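Local coordinates for protein FimX (Pseudomonas aeruginosa PAO1, PDB 3HV8) that carries an EAL domain, a TIM-barrel-like fold, that holds C2E in a pocket at the ends of its barrel strands, at residues P136-A148 against H166-P180. Residues are numbered along the deposited sequence; the frame is centred on the assembly and turned at random.
With C2E (9,9'-[(2R,3R,3aS,5S,7aR,9R,10R,10aS,12S,14aR)-3,5,10,12-tetrahydroxy-5,12-dioxidooctahydro-2H,7H-difuro[3,2-d:3',2'-j][1,3,7,9,2,8]tetraoxadiphosphacyclododecine-2,9-diyl]bis(2-amino-1,9-dihydro-6H-purin-6-one)), chain B.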
ATOM      1  N   PRO A 136      -0.238   8.032  16.756  1.00 47.00           N
ATOM      2  CA  PRO A 136      -0.369   6.584  16.543  1.00 44.56           C
ATOM      3  C   PRO A 136      -1.387   6.336  15.438  1.00 46.45           C
ATOM      4  O   PRO A 136      -2.232   7.197  15.196  1.00 46.30           O
ATOM      5  CB  PRO A 136      -0.922   6.064  17.875  1.00 47.90           C
ATOM      6  CG  PRO A 136      -1.002   7.250  18.799  1.00 45.53           C
ATOM      7  CD  PRO A 136      -0.948   8.481  17.967  1.00 48.36           C
ATOM      8  N   GLU A 137      -1.313   5.180  14.789  1.00 40.53           N
ATOM      9  CA  GLU A 137      -2.194   4.864  13.663  1.00 43.75           C
ATOM     10  C   GLU A 137      -2.215   5.973  12.609  1.00 37.08           C
ATOM     11  O   GLU A 137      -3.283   6.465  12.232  1.00 41.49           O
ATOM     12  CB  GLU A 137      -3.626   4.587  14.134  1.00 47.47           C
ATOM     13  CG  GLU A 137      -3.769   4.166  15.586  1.00 66.85           C
ATOM     14  CD  GLU A 137      -2.968   2.928  15.930  1.00 72.15           C
ATOM     15  OE1 GLU A 137      -2.498   2.841  17.084  1.00 65.87           O
ATOM     16  OE2 GLU A 137      -2.807   2.049  15.055  1.00 59.92           O
ATOM     17  N   SER A 138      -1.043   6.383  12.138  1.00 32.36           N
ATOM     18  CA  SER A 138      -0.977   7.345  11.044  1.00 31.94           C
ATOM     19  C   SER A 138      -0.533   6.657   9.762  1.00 27.38           C
ATOM     20  O   SER A 138      -0.924   7.058   8.668  1.00 26.63           O
ATOM     21  CB  SER A 138       0.010   8.464  11.369  1.00 32.84           C
ATOM     22  OG  SER A 138      -0.529   9.363  12.320  1.00 41.28           O
ATOM     23  N   LEU A 139       0.297   5.632   9.915  1.00 27.97           N
ATOM     24  CA  LEU A 139       0.878   4.912   8.789  1.00 23.79           C
ATOM     25  C   LEU A 139       0.395   3.474   8.720  1.00 24.32           C
ATOM     26  O   LEU A 139       0.332   2.781   9.740  1.00 25.71           O
ATOM     27  CB  LEU A 139       2.398   4.870   8.926  1.00 26.47           C
ATOM     28  CG  LEU A 139       3.278   5.838   8.133  1.00 39.68           C
ATOM     29  CD1 LEU A 139       2.549   7.110   7.729  1.00 37.27           C
ATOM     30  CD2 LEU A 139       4.577   6.141   8.895  1.00 38.90           C
ATOM     31  N   VAL A 140       0.101   3.020   7.508  1.00 23.60           N
ATOM     32  CA  VAL A 140      -0.189   1.622   7.235  1.00 22.74           C
ATOM     33  C   VAL A 140       0.816   1.127   6.214  1.00 23.68           C
ATOM     34  O   VAL A 140       0.877   1.672   5.098  1.00 26.38           O
ATOM     35  CB  VAL A 140      -1.600   1.449   6.608  1.00 23.35           C
ATOM     36  CG1 VAL A 140      -1.919  -0.032   6.485  1.00 23.65           C
ATOM     37  CG2 VAL A 140      -2.673   2.195   7.416  1.00 25.17           C
ATOM     38  N   PHE A 141       1.601   0.116   6.563  1.00 21.63           N
ATOM     39  CA  PHE A 141       2.601  -0.423   5.630  1.00 19.71           C
ATOM     40  C   PHE A 141       2.038  -1.568   4.814  1.00 22.55           C
ATOM     41  O   PHE A 141       1.409  -2.483   5.366  1.00 23.82           O
ATOM     42  CB  PHE A 141       3.865  -0.843   6.383  1.00 23.54           C
ATOM     43  CG  PHE A 141       4.614   0.324   6.922  1.00 23.46           C
ATOM     44  CD1 PHE A 141       5.471   1.033   6.101  1.00 24.92           C
ATOM     45  CD2 PHE A 141       4.379   0.783   8.209  1.00 23.85           C
ATOM     46  CE1 PHE A 141       6.133   2.162   6.569  1.00 28.57           C
ATOM     47  CE2 PHE A 141       5.042   1.897   8.689  1.00 25.85           C
ATOM     48  CZ  PHE A 141       5.919   2.592   7.863  1.00 26.33           C
ATOM     49  N   GLN A 142       2.206  -1.478   3.496  0.56 21.08           N
ATOM     50  CA  GLN A 142       1.663  -2.472   2.589  0.56 21.62           C
ATOM     51  C   GLN A 142       2.753  -3.399   2.121  0.56 21.86           C
ATOM     52  O   GLN A 142       3.834  -2.959   1.714  0.56 24.38           O
ATOM     53  CB  GLN A 142       1.038  -1.799   1.364  0.56 25.36           C
ATOM     54  CG  GLN A 142       0.019  -0.752   1.699  0.56 21.86           C
ATOM     55  CD  GLN A 142      -0.683  -0.204   0.473  0.56 25.01           C
ATOM     56  OE1 GLN A 142      -1.892  -0.366   0.323  0.56 28.30           O
ATOM     57  NE2 GLN A 142       0.074   0.444  -0.409  0.56 24.92           N
ATOM     58  N   ILE A 143       2.447  -4.684   2.179  1.00 23.18           N
ATOM     59  CA  ILE A 143       3.311  -5.722   1.680  1.00 22.40           C
ATOM     60  C   ILE A 143       2.520  -6.530   0.650  1.00 24.01           C
ATOM     61  O   ILE A 143       1.361  -6.867   0.897  1.00 24.45           O
ATOM     62  CB  ILE A 143       3.699  -6.638   2.874  1.00 27.10           C
ATOM     63  CG1 ILE A 143       4.339  -5.796   3.988  1.00 30.96           C
ATOM     64  CG2 ILE A 143       4.607  -7.779   2.414  1.00 30.74           C
ATOM     65  CD1 ILE A 143       4.464  -6.510   5.353  1.00 30.27           C
ATOM     66  N   SER A 144       3.103  -6.852  -0.499  1.00 21.61           N
ATOM     67  CA  SER A 144       2.400  -7.676  -1.479  1.00 21.65           C
ATOM     68  C   SER A 144       2.198  -9.091  -0.955  1.00 21.89           C
ATOM     69  O   SER A 144       2.977  -9.594  -0.135  1.00 22.05           O
ATOM     70  CB  SER A 144       3.152  -7.716  -2.818  1.00 24.83           C
ATOM     71  OG  SER A 144       4.282  -8.575  -2.720  1.00 25.06           O
ATOM     72  N   GLU A 145       1.152  -9.729  -1.455  1.00 21.96           N
ATOM     73  CA  GLU A 145       0.899 -11.115  -1.097  1.00 22.03           C
ATOM     74  C   GLU A 145       2.094 -11.994  -1.438  1.00 21.55           C
ATOM     75  O   GLU A 145       2.483 -12.852  -0.642  1.00 24.10           O
ATOM     76  CB  GLU A 145      -0.348 -11.627  -1.799  1.00 22.17           C
ATOM     77  CG  GLU A 145      -0.601 -13.113  -1.554  1.00 23.93           C
ATOM     78  CD  GLU A 145      -1.950 -13.542  -2.080  1.00 23.96           C
ATOM     79  OE1 GLU A 145      -2.077 -13.820  -3.290  1.00 26.41           O
ATOM     80  OE2 GLU A 145      -2.896 -13.580  -1.265  1.00 27.12           O
ATOM     81  N   ALA A 146       2.676 -11.781  -2.612  1.00 23.37           N
ATOM     82  CA  ALA A 146       3.799 -12.608  -3.016  1.00 25.13           C
ATOM     83  C   ALA A 146       4.942 -12.459  -2.014  1.00 24.58           C
ATOM     84  O   ALA A 146       5.522 -13.453  -1.570  1.00 24.99           O
ATOM     85  CB  ALA A 146       4.257 -12.218  -4.412  1.00 26.89           C
ATOM     86  N   ASP A 147       5.248 -11.227  -1.619  1.00 23.50           N
ATOM     87  CA  ASP A 147       6.349 -11.009  -0.665  1.00 23.83           C
ATOM     88  C   ASP A 147       6.036 -11.516   0.743  1.00 25.41           C
ATOM     89  O   ASP A 147       6.915 -12.054   1.431  1.00 25.84           O
ATOM     90  CB  ASP A 147       6.756  -9.536  -0.620  1.00 24.88           C
ATOM     91  CG  ASP A 147       7.500  -9.128  -1.850  1.00 27.96           C
ATOM     92  OD1 ASP A 147       7.617  -7.916  -2.106  1.00 27.36           O
ATOM     93  OD2 ASP A 147       7.955 -10.040  -2.566  1.00 28.87           O
ATOM     94  N   ALA A 148       4.795 -11.347   1.187  1.00 25.11           N
ATOM     95  CA  ALA A 148       4.405 -11.828   2.504  1.00 26.59           C
ATOM     96  C   ALA A 148       4.614 -13.327   2.602  1.00 27.99           C
ATOM     97  O   ALA A 148       5.003 -13.845   3.645  1.00 28.38           O
ATOM     98  CB  ALA A 148       2.943 -11.519   2.757  1.00 27.34           C
ATOM     99  N   HIS A 166       2.843   1.116  16.998  1.00 30.89           N
ATOM    100  CA  HIS A 166       1.528   1.710  16.715  1.00 34.29           C
ATOM    101  C   HIS A 166       1.365   2.151  15.256  1.00 33.81           C
ATOM    102  O   HIS A 166       0.745   3.175  14.945  1.00 33.97           O
ATOM    103  CB  HIS A 166       1.235   2.861  17.678  1.00 39.72           C
ATOM    104  CG  HIS A 166       1.574   2.543  19.098  1.00 48.37           C
ATOM    105  ND1 HIS A 166       2.546   3.221  19.801  1.00 53.13           N
ATOM    106  CD2 HIS A 166       1.097   1.592  19.934  1.00 46.71           C
ATOM    107  CE1 HIS A 166       2.638   2.713  21.016  1.00 46.58           C
ATOM    108  NE2 HIS A 166       1.770   1.722  21.122  1.00 52.65           N
ATOM    109  N   CYS A 167       1.972   1.379  14.371  1.00 29.04           N
ATOM    110  CA  CYS A 167       1.668   1.479  12.959  1.00 26.99           C
ATOM    111  C   CYS A 167       0.770   0.318  12.620  1.00 26.07           C
ATOM    112  O   CYS A 167       0.645  -0.637  13.393  1.00 28.08           O
ATOM    113  CB  CYS A 167       2.939   1.412  12.117  1.00 25.21           C
ATOM    114  SG  CYS A 167       4.073   2.779  12.421  1.00 27.36           S
ATOM    115  N   GLN A 168       0.140   0.389  11.460  1.00 25.44           N
ATOM    116  CA  GLN A 168      -0.673  -0.712  10.980  1.00 24.95           C
ATOM    117  C   GLN A 168      -0.043  -1.338   9.747  1.00 23.62           C
ATOM    118  O   GLN A 168       0.970  -0.845   9.237  1.00 24.84           O
ATOM    119  CB  GLN A 168      -2.067  -0.193  10.638  1.00 23.30           C
ATOM    120  CG  GLN A 168      -2.893   0.151  11.881  1.00 26.82           C
ATOM    121  CD  GLN A 168      -4.209   0.808  11.519  1.00 25.15           C
ATOM    122  OE1 GLN A 168      -4.237   1.779  10.784  1.00 26.03           O
ATOM    123  NE2 GLN A 168      -5.302   0.290  12.060  1.00 32.46           N
ATOM    124  N   ALA A 169      -0.618  -2.440   9.284  1.00 22.02           N
ATOM    125  CA  ALA A 169      -0.122  -3.119   8.097  1.00 22.16           C
ATOM    126  C   ALA A 169      -1.241  -3.693   7.242  1.00 22.32           C
ATOM    127  O   ALA A 169      -2.370  -3.930   7.717  1.00 24.03           O
ATOM    128  CB  ALA A 169       0.903  -4.206   8.466  1.00 24.26           C
ATOM    129  N   ALA A 170      -0.916  -3.900   5.972  1.00 22.69           N
ATOM    130  CA  ALA A 170      -1.860  -4.407   4.988  1.00 21.73           C
ATOM    131  C   ALA A 170      -1.158  -5.373   4.066  1.00 22.49           C
ATOM    132  O   ALA A 170       0.049  -5.223   3.798  1.00 22.55           O
ATOM    133  CB  ALA A 170      -2.422  -3.264   4.156  1.00 22.52           C
ATOM    134  N   ILE A 171      -1.887  -6.361   3.565  1.00 21.33           N
ATOM    135  CA  ILE A 171      -1.393  -7.170   2.462  1.00 23.39           C
ATOM    136  C   ILE A 171      -2.134  -6.750   1.208  1.00 22.46           C
ATOM    137  O   ILE A 171      -3.366  -6.708   1.222  1.00 23.77           O
ATOM    138  CB  ILE A 171      -1.638  -8.675   2.694  1.00 22.53           C
ATOM    139  CG1 ILE A 171      -1.049  -9.109   4.040  1.00 25.67           C
ATOM    140  CG2 ILE A 171      -1.090  -9.496   1.510  1.00 24.03           C
ATOM    141  CD1 ILE A 171       0.416  -8.801   4.182  1.00 34.36           C
ATOM    142  N   SER A 172      -1.405  -6.463   0.132  1.00 22.03           N
ATOM    143  CA  SER A 172      -2.018  -6.087  -1.131  1.00 24.16           C
ATOM    144  C   SER A 172      -1.892  -7.209  -2.153  1.00 24.08           C
ATOM    145  O   SER A 172      -1.188  -8.202  -1.924  1.00 22.48           O
ATOM    146  CB  SER A 172      -1.383  -4.819  -1.676  1.00 27.34           C
ATOM    147  OG  SER A 172      -0.004  -5.008  -1.927  1.00 27.78           O
ATOM    148  N   GLN A 173      -2.581  -7.053  -3.273  1.00 21.69           N
ATOM    149  CA  GLN A 173      -2.646  -8.081  -4.309  1.00 22.30           C
ATOM    150  C   GLN A 173      -3.103  -9.422  -3.750  1.00 22.06           C
ATOM    151  O   GLN A 173      -2.703 -10.471  -4.209  1.00 24.63           O
ATOM    152  CB  GLN A 173      -1.314  -8.180  -5.065  1.00 23.77           C
ATOM    153  CG  GLN A 173      -0.994  -6.892  -5.838  1.00 29.02           C
ATOM    154  CD  GLN A 173       0.440  -6.816  -6.349  1.00 35.22           C
ATOM    155  OE1 GLN A 173       1.209  -7.768  -6.237  1.00 42.19           O
ATOM    156  NE2 GLN A 173       0.806  -5.669  -6.903  1.00 41.31           N
ATOM    157  N   PHE A 174      -3.996  -9.374  -2.770  1.00 21.66           N
ATOM    158  CA  PHE A 174      -4.419 -10.575  -2.058  1.00 22.91           C
ATOM    159  C   PHE A 174      -5.361 -11.437  -2.890  1.00 21.62           C
ATOM    160  O   PHE A 174      -6.216 -10.919  -3.638  1.00 23.49           O
ATOM    161  CB  PHE A 174      -5.133 -10.174  -0.761  1.00 23.25           C
ATOM    162  CG  PHE A 174      -5.564 -11.337   0.095  1.00 20.51           C
ATOM    163  CD1 PHE A 174      -4.723 -11.839   1.076  1.00 25.13           C
ATOM    164  CD2 PHE A 174      -6.840 -11.894  -0.060  1.00 24.19           C
ATOM    165  CE1 PHE A 174      -5.121 -12.896   1.877  1.00 25.20           C
ATOM    166  CE2 PHE A 174      -7.242 -12.965   0.732  1.00 24.34           C
ATOM    167  CZ  PHE A 174      -6.383 -13.462   1.702  1.00 25.14           C
ATOM    168  N   GLY A 175      -5.187 -12.748  -2.746  1.00 22.39           N
ATOM    169  CA  GLY A 175      -6.165 -13.716  -3.216  1.00 24.18           C
ATOM    170  C   GLY A 175      -5.724 -14.583  -4.376  1.00 25.14           C
ATOM    171  O   GLY A 175      -6.500 -15.405  -4.867  1.00 28.07           O
ATOM    172  N   CYS A 176      -4.465 -14.443  -4.785  1.00 25.89           N
ATOM    173  CA  CYS A 176      -3.969 -15.110  -5.991  1.00 26.73           C
ATOM    174  C   CYS A 176      -3.169 -16.371  -5.694  1.00 27.81           C
ATOM    175  O   CYS A 176      -3.052 -17.241  -6.554  1.00 29.55           O
ATOM    176  CB  CYS A 176      -3.081 -14.161  -6.792  1.00 28.59           C
ATOM    177  SG  CYS A 176      -3.912 -12.689  -7.385  1.00 31.23           S
ATOM    178  N   SER A 177      -2.609 -16.475  -4.494  1.00 25.61           N
ATOM    179  CA  SER A 177      -1.857 -17.673  -4.129  1.00 25.14           C
ATOM    180  C   SER A 177      -2.818 -18.856  -3.910  1.00 30.77           C
ATOM    181  O   SER A 177      -4.041 -18.682  -3.910  1.00 30.19           O
ATOM    182  CB  SER A 177      -1.015 -17.425  -2.889  1.00 31.63           C
ATOM    183  OG  SER A 177      -1.830 -17.028  -1.805  1.00 28.83           O
ATOM    184  N   LEU A 178      -2.263 -20.054  -3.745  1.00 29.65           N
ATOM    185  CA  LEU A 178      -3.085 -21.262  -3.636  1.00 33.68           C
ATOM    186  C   LEU A 178      -4.007 -21.220  -2.420  1.00 37.25           C
ATOM    187  O   LEU A 178      -5.195 -21.549  -2.521  1.00 38.33           O
ATOM    188  CB  LEU A 178      -2.196 -22.508  -3.563  1.00 34.51           C
ATOM    189  CG  LEU A 178      -2.760 -23.846  -4.057  1.00 55.20           C
ATOM    190  CD1 LEU A 178      -2.270 -24.974  -3.163  1.00 53.27           C
ATOM    191  CD2 LEU A 178      -4.279 -23.847  -4.150  1.00 57.89           C
ATOM    192  N   ASN A 179      -3.455 -20.819  -1.277  1.00 30.24           N
ATOM    193  CA  ASN A 179      -4.213 -20.771  -0.024  1.00 29.82           C
ATOM    194  C   ASN A 179      -3.972 -19.442   0.666  1.00 26.05           C
ATOM    195  O   ASN A 179      -3.233 -19.379   1.658  1.00 27.32           O
ATOM    196  CB  ASN A 179      -3.774 -21.903   0.905  1.00 30.48           C
ATOM    197  CG  ASN A 179      -4.086 -23.265   0.336  1.00 38.02           C
ATOM    198  OD1 ASN A 179      -5.252 -23.617   0.133  1.00 41.99           O
ATOM    199  ND2 ASN A 179      -3.045 -24.044   0.073  1.00 37.82           N
ATOM    200  N   PRO A 180      -4.590 -18.375   0.135  1.00 25.23           N
ATOM    201  CA  PRO A 180      -4.206 -17.016   0.539  1.00 26.51           C
ATOM    202  C   PRO A 180      -4.467 -16.739   2.018  1.00 24.27           C
ATOM    203  O   PRO A 180      -3.792 -15.890   2.611  1.00 25.09           O
ATOM    204  CB  PRO A 180      -5.078 -16.104  -0.334  1.00 25.60           C
ATOM    205  CG  PRO A 180      -5.846 -16.970  -1.249  1.00 35.04           C
ATOM    206  CD  PRO A 180      -5.660 -18.402  -0.874  1.00 26.92           C
TER
HETATM  207  P1  C2E B 900       0.217  -1.752  -6.977  1.00 26.53           P
HETATM  208  O2P C2E B 900      -0.567  -2.600  -5.873  1.00 35.94           O
HETATM  209  O1P C2E B 900      -0.053  -2.407  -8.273  1.00 45.66           O
HETATM  210  O5' C2E B 900      -0.327  -0.268  -7.182  1.00 39.66           O
HETATM  211  C5' C2E B 900      -1.499  -0.097  -8.002  1.00 33.20           C
HETATM  212  C4' C2E B 900      -1.182   0.286  -9.464  1.00 26.96           C
HETATM  213  O4' C2E B 900      -2.431   0.502 -10.165  1.00 26.51           O
HETATM  214  C3' C2E B 900      -0.512   1.652  -9.396  1.00 24.86           C
HETATM  215  O3' C2E B 900       0.498   1.735 -10.413  1.00 22.26           O
HETATM  216  C2' C2E B 900      -1.668   2.658  -9.607  1.00 26.46           C
HETATM  217  O2' C2E B 900      -1.262   3.871 -10.212  1.00 29.30           O
HETATM  218  C1' C2E B 900      -2.569   1.862 -10.551  1.00 24.07           C
HETATM  219  N9  C2E B 900      -3.978   2.221 -10.500  1.00 25.74           N
HETATM  220  C8  C2E B 900      -4.626   2.920  -9.509  1.00 28.31           C
HETATM  221  N7  C2E B 900      -5.921   2.891  -9.725  1.00 27.53           N
HETATM  222  C5  C2E B 900      -6.156   2.191 -10.874  1.00 25.77           C
HETATM  223  C6  C2E B 900      -7.328   1.851 -11.586  1.00 28.14           C
HETATM  224  O6  C2E B 900      -8.459   2.143 -11.192  1.00 26.79           O
HETATM  225  N1  C2E B 900      -7.163   1.153 -12.718  1.00 29.93           N
HETATM  226  C2  C2E B 900      -5.933   0.787 -13.169  1.00 34.87           C
HETATM  227  N2  C2E B 900      -5.846   0.069 -14.334  1.00 38.87           N
HETATM  228  N3  C2E B 900      -4.836   1.095 -12.518  1.00 32.40           N
HETATM  229  C4  C2E B 900      -4.922   1.781 -11.377  1.00 25.32           C
HETATM  230  P11 C2E B 900       1.919   2.353  -9.980  1.00 22.13           P
HETATM  231  O21 C2E B 900       2.823   2.412 -11.267  1.00 25.37           O
HETATM  232  O11 C2E B 900       1.747   3.635  -9.267  1.00 24.95           O
HETATM  233  O5A C2E B 900       2.495   1.316  -8.928  1.00 21.85           O
HETATM  234  C5A C2E B 900       2.769  -0.026  -9.354  1.00 22.65           C
HETATM  235  C4A C2E B 900       3.469  -0.809  -8.245  1.00 21.67           C
HETATM  236  O4A C2E B 900       4.717  -0.172  -7.933  1.00 21.59           O
HETATM  237  C3A C2E B 900       2.710  -0.856  -6.918  1.00 24.28           C
HETATM  238  O3A C2E B 900       1.781  -1.931  -6.853  1.00 25.12           O
HETATM  239  C2A C2E B 900       3.852  -1.173  -5.950  1.00 21.33           C
HETATM  240  O2A C2E B 900       4.222  -2.559  -6.051  1.00 23.31           O
HETATM  241  C1A C2E B 900       5.008  -0.376  -6.565  1.00 21.14           C
HETATM  242  N91 C2E B 900       5.089   0.921  -5.904  1.00 20.76           N
HETATM  243  C81 C2E B 900       4.461   2.088  -6.232  1.00 21.80           C
HETATM  244  N71 C2E B 900       4.818   3.006  -5.377  1.00 20.90           N
HETATM  245  C51 C2E B 900       5.740   2.495  -4.506  1.00 21.56           C
HETATM  246  C61 C2E B 900       6.494   2.992  -3.424  1.00 19.94           C
HETATM  247  O61 C2E B 900       6.347   4.130  -2.962  1.00 22.69           O
HETATM  248  N11 C2E B 900       7.335   2.105  -2.831  1.00 20.23           N
HETATM  249  C21 C2E B 900       7.467   0.807  -3.243  1.00 20.31           C
HETATM  250  N21 C2E B 900       8.305  -0.030  -2.563  1.00 23.07           N
HETATM  251  N31 C2E B 900       6.756   0.323  -4.228  1.00 21.11           N
HETATM  252  C41 C2E B 900       5.919   1.151  -4.864  1.00 20.14           C
HETATM  253  O   HOH W   1      -1.562  -0.720  15.813  1.00 50.79           O
HETATM  254  O   HOH W   2       1.367   5.012  12.840  1.00 32.13           O
HETATM  255  O   HOH W   3       3.056  -3.465  -1.541  1.00 38.16           O
HETATM  256  O   HOH W   4      -2.028 -14.196   1.275  1.00 25.29           O
HETATM  257  O   HOH W   5       1.601 -10.195  -4.896  1.00 25.97           O
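The carboxylate of Glu145 reaches over to Gly175, Cys176 and Ser177 and gathers their three consecutive backbone N-H groups. Gly175 N meets Glu145 OE2 at 2.9 Å on the syn side, though tilted out of the carboxylate plane, and the bond is nearly straight (172°). OE1 takes the N-H of Cys176 on its syn lone pair, whereas Ser177 N comes to the same oxygen from above the carboxylate plane. With CG anti to the backbone N (chi1 175°) and an extended chain beyond it, the side chain spans the distance from the first turn of its helix. The carboxylate plane is turned 56° from the Phe174 ring, whose CD1 lies 3.4 Å from Glu145 OE2, and a water joins OE2 to Pro180 O.

Before Glu145 in the chain, strand 139-144 runs parallel to strand 168-172 as its neighbour in the barrel sheet of the EAL domain, the two joined by a beta-alpha-beta crossover through helix 152-164. Alternating bonds, such as Phe141 N to Gln168 O and Ala170 N to Phe141 O, hold the register.

On one face, Ile171 CD1 packs against Ile143 CB and, at 4.0 Å, Ala148 CB, while its CG2 touches Glu145 CA. Near the start of the strands, Cys167 SG lies in the plane of the Phe141 ring, at its edge, 4.0 Å from Phe141 CE2. On the other face, Val140 CG1 meets Ala170 CB. Gln173 NE2 stands 3.5 Å from O2P of C2E, and a water links Gln173 OE1 to Ala146 N.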